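Local coordinates for envelope polyprotein (Puumala orthohantavirus, PDB 5FXU), which forms the ectodomain of the hantaviral surface glycoprotein Gn, an antigenic component of the viral envelope that probably acts together with its partner Gc in host-cell entry, at residues 211-216 with 222-227. Sequence-based numbering, arbitrary orientation.
Sequences SFETLV and TGNGFQ
In both Glu-213 and Asn-224 the first torsion sets CG opposite the carbonyl carbon (chi1 -76° and -69°), which helps to bring the carboxylate and the amide together, and the glutamate chain then runs out extended from helix 208-216 to the loop that leads into strand 228-234. The two side chains cross at about a right angle, with the carboxylate and amide planes turned 63° apart. OE2 of Glu-213 lies 2.6 Å from ND2 of Asn-224. The other carboxylate oxygen, OE1, accepts a hydrogen bond from a water 2.9 Å away, which in turn weakly accepts from the backbone N of Asn-224, so a water bridge, weak on its loop side, links the helix to the loop. Glutamate suits this place because its long, extended chain, met by the shorter asparagine, covers much of the 9.3 Å between the CA atoms of Glu-213 and Asn-224. Asparagine suits the other side because its short amide offers both a donor and an acceptor: ND2 donates a hydrogen bond to the carbonyl oxygen of Cys-336, a half-cystine paired with Cys-221, while OD1 is hydrogen-bonded to OG1 of Thr-314. Lys-339 forms a salt bridge with OE2 of Glu-213. With both residues buried, that lysine probably offsets the carboxylate's charge and favours its ionised form.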
loop_
_atom_site.group_PDB
_atom_site.type_symbol
_atom_site.label_atom_id
_atom_site.label_comp_id
_atom_site.label_asym_id
_atom_site.label_seq_id
_atom_site.Cartn_x
_atom_site.Cartn_y
_atom_site.Cartn_z
ATOM N N SER A 211 13.929 -10.439 5.316
ATOM C CA SER A 211 14.575 -9.145 5.494
ATOM C C SER A 211 14.081 -8.460 6.739
ATOM O O SER A 211 14.880 -7.961 7.527
ATOM C CB SER A 211 14.369 -8.228 4.289
ATOM O OG SER A 211 14.707 -8.883 3.070
ATOM N N PHE A 212 12.774 -8.507 6.987
ATOM C CA PHE A 212 12.220 -7.929 8.215
ATOM C C PHE A 212 12.742 -8.651 9.454
ATOM O O PHE A 212 13.060 -8.029 10.463
ATOM C CB PHE A 212 10.671 -7.954 8.209
ATOM C CG PHE A 212 10.052 -6.912 7.341
ATOM C CD1 PHE A 212 10.056 -5.589 7.734
ATOM C CD2 PHE A 212 9.484 -7.245 6.122
ATOM C CE1 PHE A 212 9.514 -4.621 6.926
ATOM C CE2 PHE A 212 8.927 -6.274 5.311
ATOM C CZ PHE A 212 8.943 -4.960 5.714
ATOM N N GLU A 213 12.794 -9.972 9.381
ATOM C CA GLU A 213 13.238 -10.797 10.520
ATOM C C GLU A 213 14.714 -10.493 10.931
ATOM O O GLU A 213 15.001 -10.312 12.120
ATOM C CB GLU A 213 12.972 -12.280 10.216
ATOM C CG GLU A 213 11.480 -12.631 10.362
ATOM C CD GLU A 213 11.063 -13.960 9.730
ATOM O OE1 GLU A 213 11.899 -14.672 9.131
ATOM O OE2 GLU A 213 9.868 -14.297 9.852
ATOM N N THR A 214 15.621 -10.370 9.956
ATOM C CA THR A 214 17.015 -9.955 10.264
ATOM C C THR A 214 17.060 -8.616 11.008
ATOM O O THR A 214 17.843 -8.430 11.925
ATOM C CB THR A 214 17.956 -9.845 9.053
ATOM O OG1 THR A 214 17.523 -8.787 8.182
ATOM C CG2 THR A 214 18.063 -11.175 8.313
ATOM N N LEU A 215 16.200 -7.690 10.621
ATOM C CA LEU A 215 16.185 -6.378 11.247
ATOM C C LEU A 215 15.644 -6.374 12.691
ATOM O O LEU A 215 16.138 -5.626 13.527
ATOM C CB LEU A 215 15.383 -5.425 10.354
ATOM C CG LEU A 215 15.325 -3.946 10.711
ATOM C CD1 LEU A 215 16.707 -3.306 10.752
ATOM C CD2 LEU A 215 14.445 -3.251 9.688
ATOM N N VAL A 216 14.627 -7.189 12.969
ATOM C CA VAL A 216 13.901 -7.160 14.272
ATOM C C VAL A 216 13.821 -8.490 15.068
ATOM O O VAL A 216 13.038 -8.589 16.016
ATOM C CB VAL A 216 12.490 -6.489 14.076
ATOM C CG1 VAL A 216 11.558 -6.590 15.289
ATOM C CG2 VAL A 216 12.671 -5.010 13.745
ATOM N N THR A 222 11.359 -20.478 11.084
ATOM C CA THR A 222 11.544 -21.617 10.178
ATOM C C THR A 222 11.002 -21.308 8.761
ATOM O O THR A 222 11.753 -21.348 7.771
ATOM C CB THR A 222 10.946 -22.937 10.759
ATOM O OG1 THR A 222 9.520 -22.818 10.914
ATOM C CG2 THR A 222 11.593 -23.314 12.131
ATOM N N GLY A 223 9.716 -20.966 8.690
ATOM C CA GLY A 223 8.963 -20.892 7.429
ATOM C C GLY A 223 8.231 -19.605 7.035
ATOM O O GLY A 223 6.994 -19.539 7.080
ATOM N N ASN A 224 8.993 -18.586 6.634
ATOM C CA ASN A 224 8.447 -17.365 6.015
ATOM C C ASN A 224 8.910 -17.149 4.558
ATOM O O ASN A 224 9.816 -16.371 4.216
ATOM C CB ASN A 224 8.618 -16.190 6.952
ATOM C CG ASN A 224 7.701 -16.311 8.193
ATOM O OD1 ASN A 224 6.495 -16.420 8.030
ATOM N ND2 ASN A 224 8.254 -16.331 9.410
ATOM N N GLY A 225 8.195 -17.873 3.707
ATOM C CA GLY A 225 8.535 -18.066 2.333
ATOM C C GLY A 225 7.953 -17.112 1.303
ATOM O O GLY A 225 8.289 -17.251 0.141
ATOM N N PHE A 226 7.094 -16.157 1.677
ATOM C CA PHE A 226 6.563 -15.209 0.689
ATOM C C PHE A 226 7.666 -14.542 -0.175
ATOM O O PHE A 226 8.708 -14.151 0.327
ATOM C CB PHE A 226 5.703 -14.140 1.326
ATOM C CG PHE A 226 5.268 -13.081 0.338
ATOM C CD1 PHE A 226 4.262 -13.329 -0.575
ATOM C CD2 PHE A 226 5.934 -11.859 0.277
ATOM C CE1 PHE A 226 3.900 -12.372 -1.514
ATOM C CE2 PHE A 226 5.567 -10.906 -0.642
ATOM C CZ PHE A 226 4.549 -11.163 -1.543
ATOM N N GLN A 227 7.438 -14.488 -1.484
ATOM C CA GLN A 227 8.390 -13.908 -2.412
ATOM C C GLN A 227 7.797 -12.688 -3.076
ATOM O O GLN A 227 6.755 -12.753 -3.737
ATOM C CB GLN A 227 8.877 -14.931 -3.447
ATOM C CG GLN A 227 9.970 -15.840 -2.888
ATOM C CD GLN A 227 10.605 -16.749 -3.917
ATOM O OE1 GLN A 227 11.397 -16.314 -4.753
ATOM N NE2 GLN A 227 10.267 -18.026 -3.851
HETATM O O HOH W 1 11.580 -17.192 7.728
#